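Local structure of myosin-4 (Saccharomyces cerevisiae, 4LL6) at residues Met12-Tyr17 with Leu59-Lys64; Glu20-Tyr25 with Ser67-Thr72; Asn38-Ile43 with Trp92-Ser97. The protein is a myosin motor that, recruited through SHE3, helps localize specific mRNAs, including ASH1 mRNA, so that certain proteins accumulate only in the bud and daughter cell. The protein carries 1 engineered substitution. All blocks are in the same frame, centred on the assembly; numbering follows the deposited sequence.

How the interactions relate
The chain is the helical globular tail domain of this myosin, and its first hundred residues illustrate how contacts that cross along the sequence knit a bundle together. From the N terminus, M12-Y17, E20-Y25 and N38-I43 come first; L59-K64, S67-T72 and W92-S97 answer in the same order, so every pair of loops crosses and none nests. Interactions 1 and 2 each close a loop over 41 intervening residues and join helices 14-26 and 59-78 at two successive levels, with centres about 12 Å apart. Interaction 3, closing one over 48, joins the turn leading into helix 41-55, and its first residues, to helix 85-96. It touches interaction 2 where Y25 packs on G41 and P42, and L70 on L96.

Interaction 1 of 3, residues Met12-Tyr17 with Leu59-Lys64; sequences MDLNCY and LIQSSK
The hydroxyl of Y17 lies against the side chain of Q61, with Y17 OH 3.9 Å from Q61 CB and almost as near to CG, while its hydrogen bond goes to L11 O at the end of the preceding helix. With that bond made to L11 O, Y17 OH touches the glutamine at its CB and CG, not at its amide. The two side chains cross at about a right angle, the tyrosine ring and the glutamine amide being turned 41° from each other. A carbonyl oxygen lies over one face of the ring: L14 O is 3.7 Å above the plane at its centre.

L14 itself reaches across with both branches. CD1 meets the backbone at Q61 O (3.5 Å), and CD2 presses on K64 CB at 3.4 Å, tighter than usual for two carbons. With CG anti to the backbone N (chi1 -175°), the leucine fork extends to the turn of helix 59-78 that carries both partners. K64 contributes only the base of its chain, for its end leads away. Nearer the solvent, M12 CE approaches Q61 OE1 at 4.1 Å. L53 of helix 41-55 is touched by both Y17 and Q61 and thereby borders the contact.

No hydrogen bond joins the two segments, so the start of helix 14-26 meets helix 59-78 here through van der Waals contact alone, partly against the Q61 carbonyl.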
loop_
_atom_site.group_PDB
_atom_site.type_symbol
_atom_site.label_atom_id
_atom_site.label_comp_id
_atom_site.label_asym_id
_atom_site.label_seq_id
_atom_site.Cartn_x
_atom_site.Cartn_y
_atom_site.Cartn_z
ATOM N N MET A 12 14.890 25.169 23.800
ATOM C CA MET A 12 14.399 26.319 23.043
ATOM C C MET A 12 15.254 26.667 21.827
ATOM O O MET A 12 14.855 27.495 20.994
ATOM C CB MET A 12 14.246 27.538 23.955
ATOM C CG MET A 12 13.193 27.324 25.023
ATOM S SD MET A 12 12.653 28.823 25.817
ATOM C CE MET A 12 11.681 29.533 24.477
ATOM N N ASP A 13 16.416 26.027 21.712
ATOM C CA ASP A 13 17.293 26.282 20.579
ATOM C C ASP A 13 16.883 25.355 19.449
ATOM O O ASP A 13 17.679 24.550 18.976
ATOM C CB ASP A 13 18.751 26.044 20.970
ATOM C CG ASP A 13 19.718 26.425 19.869
ATOM O OD1 ASP A 13 19.294 27.147 18.943
ATOM O OD2 ASP A 13 20.901 26.014 19.932
ATOM N N LEU A 14 15.626 25.502 19.025
ATOM C CA LEU A 14 14.994 24.701 17.976
ATOM C C LEU A 14 15.828 24.369 16.755
ATOM O O LEU A 14 16.076 23.200 16.461
ATOM C CB LEU A 14 13.713 25.379 17.489
ATOM C CG LEU A 14 12.953 24.526 16.466
ATOM C CD1 LEU A 14 12.244 23.404 17.203
ATOM C CD2 LEU A 14 11.948 25.360 15.704
ATOM N N ASN A 15 16.231 25.405 16.031
ATOM C CA ASN A 15 17.015 25.236 14.823
ATOM C C ASN A 15 18.197 24.290 15.018
ATOM O O ASN A 15 18.493 23.480 14.145
ATOM C CB ASN A 15 17.496 26.607 14.332
ATOM C CG ASN A 15 18.327 26.527 13.062
ATOM O OD1 ASN A 15 17.957 25.840 12.110
ATOM N ND2 ASN A 15 19.449 27.243 13.035
ATOM N N CYS A 16 18.855 24.356 16.167
ATOM C CA CYS A 16 20.014 23.502 16.388
ATOM C C CYS A 16 19.744 22.004 16.534
ATOM O O CYS A 16 20.442 21.209 15.929
ATOM C CB CYS A 16 20.820 23.994 17.595
ATOM S SG CYS A 16 22.435 23.163 17.801
ATOM N N TYR A 17 18.764 21.598 17.337
ATOM C CA TYR A 17 18.531 20.171 17.473
ATOM C C TYR A 17 17.689 19.637 16.326
ATOM O O TYR A 17 17.632 18.433 16.104
ATOM C CB TYR A 17 17.907 19.812 18.834
ATOM C CG TYR A 17 16.599 20.497 19.174
ATOM C CD1 TYR A 17 16.568 21.607 20.015
ATOM C CD2 TYR A 17 15.390 20.032 18.654
ATOM C CE1 TYR A 17 15.362 22.241 20.328
ATOM C CE2 TYR A 17 14.179 20.654 18.956
ATOM C CZ TYR A 17 14.166 21.762 19.795
ATOM O OH TYR A 17 12.961 22.379 20.096
ATOM N N LEU A 59 5.167 23.471 22.809
ATOM C CA LEU A 59 4.312 22.910 21.757
ATOM C C LEU A 59 4.563 23.472 20.355
ATOM O O LEU A 59 4.611 22.722 19.383
ATOM C CB LEU A 59 2.834 23.065 22.156
ATOM C CG LEU A 59 2.492 22.592 23.586
ATOM C CD1 LEU A 59 1.001 22.646 23.818
ATOM C CD2 LEU A 59 3.016 21.169 23.803
ATOM N N ILE A 60 4.728 24.780 20.226
ATOM C CA ILE A 60 4.998 25.314 18.902
ATOM C C ILE A 60 6.321 24.692 18.449
ATOM O O ILE A 60 6.483 24.337 17.282
ATOM C CB ILE A 60 5.083 26.844 18.927
ATOM C CG1 ILE A 60 3.702 27.410 19.279
ATOM C CG2 ILE A 60 5.538 27.375 17.566
ATOM C CD1 ILE A 60 3.629 28.932 19.279
ATOM N N GLN A 61 7.241 24.523 19.397
ATOM C CA GLN A 61 8.536 23.917 19.134
ATOM C C GLN A 61 8.393 22.485 18.647
ATOM O O GLN A 61 9.012 22.088 17.657
ATOM C CB GLN A 61 9.403 23.932 20.390
ATOM C CG GLN A 61 10.174 25.215 20.565
ATOM C CD GLN A 61 9.436 26.257 21.381
ATOM O OE1 GLN A 61 9.895 27.392 21.499
ATOM N NE2 GLN A 61 8.302 25.877 21.958
ATOM N N SER A 62 7.598 21.702 19.365
ATOM C CA SER A 62 7.357 20.327 18.979
ATOM C C SER A 62 6.762 20.325 17.552
ATOM O O SER A 62 7.177 19.544 16.689
ATOM C CB SER A 62 6.391 19.676 19.978
ATOM O OG SER A 62 5.996 18.386 19.546
ATOM N N SER A 63 5.803 21.220 17.313
ATOM C CA SER A 63 5.129 21.338 16.012
ATOM C C SER A 63 6.112 21.608 14.880
ATOM O O SER A 63 6.040 20.989 13.816
ATOM C CB SER A 63 4.086 22.466 16.063
ATOM O OG SER A 63 3.557 22.753 14.781
ATOM N N LYS A 64 7.014 22.550 15.130
ATOM C CA LYS A 64 8.051 22.936 14.181
ATOM C C LYS A 64 8.963 21.746 13.903
ATOM O O LYS A 64 9.224 21.418 12.754
ATOM C CB LYS A 64 8.893 24.077 14.761
ATOM C CG LYS A 64 8.152 25.377 15.007
ATOM C CD LYS A 64 7.678 26.013 13.703
ATOM C CE LYS A 64 7.213 27.450 13.933
ATOM N NZ LYS A 64 8.300 28.315 14.496
#

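Interaction 2 of 3, residues Glu20-Tyr25 with Ser67-Thr72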
loop_
_atom_site.group_PDB
_atom_site.type_symbol
_atom_site.label_atom_id
_atom_site.label_comp_id
_atom_site.label_asym_id
_atom_site.label_seq_id
_atom_site.Cartn_x
_atom_site.Cartn_y
_atom_site.Cartn_z
ATOM N N GLU A 20 20.326 18.829 13.673
ATOM C CA GLU A 20 21.100 17.661 14.056
ATOM C C GLU A 20 20.357 16.404 13.604
ATOM O O GLU A 20 20.942 15.490 13.020
ATOM C CB GLU A 20 21.304 17.625 15.575
ATOM C CG GLU A 20 22.625 18.218 16.053
ATOM C CD GLU A 20 23.082 17.600 17.368
ATOM O OE1 GLU A 20 23.092 16.353 17.448
ATOM O OE2 GLU A 20 23.430 18.349 18.311
ATOM N N VAL A 21 19.053 16.385 13.866
ATOM C CA VAL A 21 18.204 15.258 13.522
ATOM C C VAL A 21 17.990 15.058 12.025
ATOM O O VAL A 21 18.191 13.951 11.519
ATOM C CB VAL A 21 16.810 15.381 14.225
ATOM C CG1 VAL A 21 15.863 14.284 13.750
ATOM C CG2 VAL A 21 16.977 15.304 15.729
ATOM N N THR A 22 17.594 16.097 11.299
ATOM C CA THR A 22 17.341 15.879 9.881
ATOM C C THR A 22 18.595 15.777 9.018
ATOM O O THR A 22 18.664 14.950 8.100
ATOM C CB THR A 22 16.427 16.964 9.292
ATOM O OG1 THR A 22 17.161 18.187 9.136
ATOM C CG2 THR A 22 15.232 17.190 10.209
ATOM N N GLU A 23 19.594 16.595 9.317
ATOM C CA GLU A 23 20.810 16.587 8.526
ATOM C C GLU A 23 21.900 15.682 9.059
ATOM O O GLU A 23 22.538 14.964 8.296
ATOM C CB GLU A 23 21.346 18.001 8.401
ATOM C CG GLU A 23 20.327 18.968 7.868
ATOM C CD GLU A 23 19.669 18.457 6.606
ATOM O OE1 GLU A 23 20.414 17.996 5.713
ATOM O OE2 GLU A 23 18.420 18.519 6.503
ATOM N N GLY A 24 22.098 15.695 10.368
ATOM C CA GLY A 24 23.158 14.890 10.949
ATOM C C GLY A 24 22.836 13.450 11.275
ATOM O O GLY A 24 23.755 12.660 11.528
ATOM N N TYR A 25 21.546 13.104 11.283
ATOM C CA TYR A 25 21.125 11.737 11.594
ATOM C C TYR A 25 20.205 11.083 10.563
ATOM O O TYR A 25 20.521 10.020 10.032
ATOM C CB TYR A 25 20.449 11.678 12.967
ATOM C CG TYR A 25 19.930 10.297 13.291
ATOM C CD1 TYR A 25 20.809 9.222 13.461
ATOM C CD2 TYR A 25 18.559 10.043 13.356
ATOM C CE1 TYR A 25 20.334 7.924 13.684
ATOM C CE2 TYR A 25 18.071 8.756 13.576
ATOM C CZ TYR A 25 18.962 7.699 13.739
ATOM O OH TYR A 25 18.487 6.425 13.966
ATOM N N SER A 67 7.143 18.932 12.021
ATOM C CA SER A 67 6.907 19.345 10.643
ATOM C C SER A 67 8.157 19.138 9.788
ATOM O O SER A 67 8.098 18.508 8.739
ATOM C CB SER A 67 6.477 20.817 10.594
ATOM O OG SER A 67 6.527 21.316 9.260
ATOM N N LYS A 68 9.290 19.660 10.238
ATOM C CA LYS A 68 10.531 19.507 9.490
ATOM C C LYS A 68 10.933 18.027 9.377
ATOM O O LYS A 68 11.401 17.571 8.339
ATOM C CB LYS A 68 11.645 20.302 10.171
ATOM C CG LYS A 68 12.945 20.339 9.393
ATOM C CD LYS A 68 12.810 21.164 8.126
ATOM C CE LYS A 68 12.496 22.623 8.447
ATOM N NZ LYS A 68 13.561 23.243 9.292
ATOM N N VAL A 69 10.744 17.271 10.445
ATOM C CA VAL A 69 11.097 15.857 10.419
ATOM C C VAL A 69 10.295 15.103 9.363
ATOM O O VAL A 69 10.838 14.286 8.623
ATOM C CB VAL A 69 10.863 15.207 11.820
ATOM C CG1 VAL A 69 10.827 13.689 11.715
ATOM C CG2 VAL A 69 11.963 15.635 12.782
ATOM N N LEU A 70 9.002 15.388 9.279
ATOM C CA LEU A 70 8.135 14.693 8.329
ATOM C C LEU A 70 8.437 15.052 6.874
ATOM O O LEU A 70 8.249 14.243 5.960
ATOM C CB LEU A 70 6.662 14.982 8.659
ATOM C CG LEU A 70 6.204 14.598 10.072
ATOM C CD1 LEU A 70 4.796 15.135 10.358
ATOM C CD2 LEU A 70 6.235 13.096 10.211
ATOM N N LEU A 71 8.897 16.271 6.657
ATOM C CA LEU A 71 9.235 16.692 5.316
ATOM C C LEU A 71 10.501 15.958 4.896
ATOM O O LEU A 71 10.612 15.479 3.755
ATOM C CB LEU A 71 9.446 18.209 5.273
ATOM C CG LEU A 71 8.140 18.999 5.326
ATOM C CD1 LEU A 71 8.448 20.486 5.360
ATOM C CD2 LEU A 71 7.268 18.623 4.125
ATOM N N THR A 72 11.442 15.852 5.831
ATOM C CA THR A 72 12.702 15.167 5.569
ATOM C C THR A 72 12.469 13.703 5.222
ATOM O O THR A 72 12.949 13.219 4.196
ATOM C CB THR A 72 13.647 15.229 6.784
ATOM O OG1 THR A 72 13.818 16.588 7.196
ATOM C CG2 THR A 72 14.999 14.643 6.422
#
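Two neighbouring helices of the globular tail's helical bundle, 14-26 and 59-78, pack here with their N-to-C directions 31° apart and their local axes approaching to 9.9 Å. The closest side-chain approach is between T22 and T72, a pair of buried threonines whose side chains cross at about a right angle. T72 OG1 sits against the aliphatic part of its partner, 3.4 Å from T22 CB and equally near CG2, and the two hydroxyls are not bonded to each other.

Each instead has an acceptor on its own helix. T72 OG1 donates to K68 O at 2.8 Å, one turn back; its position anti to the carbonyl carbon (chi1 -54°) turns it toward that oxygen. On the other helix, T22 OG1 donates to E23 OE2 at 2.9 Å, arriving on the anti side of the carboxylate and 30° out of its plane. The other oxygen of E23, OE1, forms a salt bridge with K27. The hydroxyls are thus satisfied within their helices, and neither bonds across the interface, where the contacts are van der Waals.

T22 CG2 also lies 4.0 Å from K68 CG, at the exposed side, whereas V21 CG1 and V69 CG2 meet at 4.2 Å on the side lined by helix 41-55, where V21 touches V45 and V69 touches I46. At K68 O the backbone N and the OG1 of T72 arrive from opposite faces of the carbonyl plane.

Interaction 3 of 3, residues Asn38-Ile43 with Trp92-Ser97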
loop_
_atom_site.group_PDB
_atom_site.type_symbol
_atom_site.label_atom_id
_atom_site.label_comp_id
_atom_site.label_asym_id
_atom_site.label_seq_id
_atom_site.Cartn_x
_atom_site.Cartn_y
_atom_site.Cartn_z
ATOM N N ASN A 38 19.017 -1.368 15.142
ATOM C CA ASN A 38 19.182 -0.057 14.523
ATOM C C ASN A 38 17.851 0.409 13.938
ATOM O O ASN A 38 17.563 1.608 13.877
ATOM C CB ASN A 38 20.204 -0.131 13.381
ATOM C CG ASN A 38 21.637 -0.106 13.865
ATOM O OD1 ASN A 38 22.570 -0.264 13.074
ATOM N ND2 ASN A 38 21.825 0.101 15.167
ATOM N N VAL A 39 17.053 -0.561 13.502
ATOM C CA VAL A 39 15.760 -0.306 12.874
ATOM C C VAL A 39 14.946 0.841 13.457
ATOM O O VAL A 39 14.628 1.798 12.764
ATOM C CB VAL A 39 14.874 -1.552 12.911
ATOM C CG1 VAL A 39 13.943 -1.543 11.707
ATOM C CG2 VAL A 39 15.728 -2.802 12.937
ATOM N N LEU A 40 14.612 0.746 14.732
ATOM C CA LEU A 40 13.804 1.773 15.358
ATOM C C LEU A 40 14.564 2.997 15.860
ATOM O O LEU A 40 14.070 3.731 16.703
ATOM C CB LEU A 40 12.972 1.139 16.480
ATOM C CG LEU A 40 12.036 0.043 15.954
ATOM C CD1 LEU A 40 10.950 -0.251 16.967
ATOM C CD2 LEU A 40 11.393 0.502 14.631
ATOM N N GLY A 41 15.760 3.227 15.320
ATOM C CA GLY A 41 16.563 4.369 15.731
ATOM C C GLY A 41 15.903 5.702 15.436
ATOM O O GLY A 41 15.877 6.569 16.299
ATOM N N PRO A 42 15.371 5.906 14.219
ATOM C CA PRO A 42 14.713 7.165 13.859
ATOM C C PRO A 42 13.574 7.530 14.821
ATOM O O PRO A 42 13.582 8.620 15.407
ATOM C CB PRO A 42 14.210 6.897 12.442
ATOM C CG PRO A 42 15.261 5.984 11.907
ATOM C CD PRO A 42 15.442 5.014 13.050
ATOM N N ILE A 43 12.605 6.622 14.980
ATOM C CA ILE A 43 11.468 6.856 15.871
ATOM C C ILE A 43 11.907 7.152 17.318
ATOM O O ILE A 43 11.316 7.998 17.993
ATOM C CB ILE A 43 10.483 5.645 15.869
ATOM C CG1 ILE A 43 9.181 6.023 16.586
ATOM C CG2 ILE A 43 11.122 4.433 16.534
ATOM C CD1 ILE A 43 8.415 7.152 15.891
ATOM N N TRP A 92 11.695 3.165 6.850
ATOM C CA TRP A 92 11.097 4.454 7.204
ATOM C C TRP A 92 9.628 4.433 7.633
ATOM O O TRP A 92 9.252 5.088 8.609
ATOM C CB TRP A 92 11.264 5.419 6.036
ATOM C CG TRP A 92 12.667 5.861 5.837
ATOM C CD1 TRP A 92 13.426 5.697 4.718
ATOM C CD2 TRP A 92 13.480 6.590 6.772
ATOM N NE1 TRP A 92 14.657 6.278 4.892
ATOM C CE2 TRP A 92 14.723 6.831 6.140
ATOM C CE3 TRP A 92 13.278 7.061 8.079
ATOM C CZ2 TRP A 92 15.761 7.527 6.766
ATOM C CZ3 TRP A 92 14.319 7.758 8.706
ATOM C CH2 TRP A 92 15.544 7.981 8.044
ATOM N N LEU A 93 8.807 3.696 6.889
ATOM C CA LEU A 93 7.382 3.583 7.181
ATOM C C LEU A 93 7.182 2.848 8.497
ATOM O O LEU A 93 6.214 3.111 9.213
ATOM C CB LEU A 93 6.662 2.825 6.068
ATOM C CG LEU A 93 6.428 3.610 4.778
ATOM C CD1 LEU A 93 5.961 2.675 3.683
ATOM C CD2 LEU A 93 5.410 4.703 5.030
ATOM N N SER A 94 8.092 1.919 8.798
ATOM C CA SER A 94 8.015 1.162 10.030
ATOM C C SER A 94 8.186 2.172 11.128
ATOM O O SER A 94 7.406 2.192 12.096
ATOM C CB SER A 94 9.139 0.129 10.129
ATOM O OG SER A 94 8.966 -0.713 11.263
ATOM N N ASN A 95 9.208 3.015 10.986
ATOM C CA ASN A 95 9.466 4.047 11.992
ATOM C C ASN A 95 8.304 5.030 12.102
ATOM O O ASN A 95 7.710 5.142 13.178
ATOM C CB ASN A 95 10.783 4.772 11.702
ATOM C CG ASN A 95 11.991 4.000 12.227
ATOM O OD1 ASN A 95 12.299 4.059 13.415
ATOM N ND2 ASN A 95 12.667 3.255 11.345
ATOM N N LEU A 96 7.954 5.697 10.993
ATOM C CA LEU A 96 6.840 6.652 10.993
ATOM C C LEU A 96 5.543 5.984 11.418
ATOM O O LEU A 96 4.626 6.658 11.828
ATOM C CB LEU A 96 6.598 7.270 9.608
ATOM C CG LEU A 96 7.597 8.198 8.917
ATOM C CD1 LEU A 96 7.030 8.610 7.570
ATOM C CD2 LEU A 96 7.879 9.424 9.760
ATOM N N SER A 97 5.462 4.664 11.309
ATOM C CA SER A 97 4.242 3.959 11.677
ATOM C C SER A 97 3.936 3.987 13.169
ATOM O O SER A 97 2.821 3.678 13.568
ATOM C CB SER A 97 4.308 2.499 11.247
ATOM O OG SER A 97 5.089 1.728 12.152
#
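A type I beta turn from N38 to G41 leads into helix 41-55 and brings its first turn against helix 85-96, with the CA atoms of I43 and N95 5.2 Å apart. At this helix start, a side-chain amide from another helix bridges two backbone groups. N95 ND2 donates to V39 O at 2.8 Å, with an N-H...O angle of 160° and the acceptor almost in the amide plane, while N95 OD1 accepts from I43 N at 3.0 Å. V39 O and I43 N stand four residues apart, the spacing of a helical hydrogen bond, and the amide takes the place of that direct link. A further bond from ND2 to F91 O, one turn back, helps fix the rotation of the amide.

Carbon groups surround this polar centre. P42 CG and W92 CZ3 form an apolar pair at 3.8 Å, the proline crossing the tryptophan at about a right angle, and L40 CD2 approaches N95 OD1. W92 in turn reaches I76 and V77 of helix 59-78, whereas S94 OG bonds to F193 O. I43 packs on both oxygens of the asparagine: CG2 lies 3.4 Å from N95 OD1, and CD1 the same distance from N95 O.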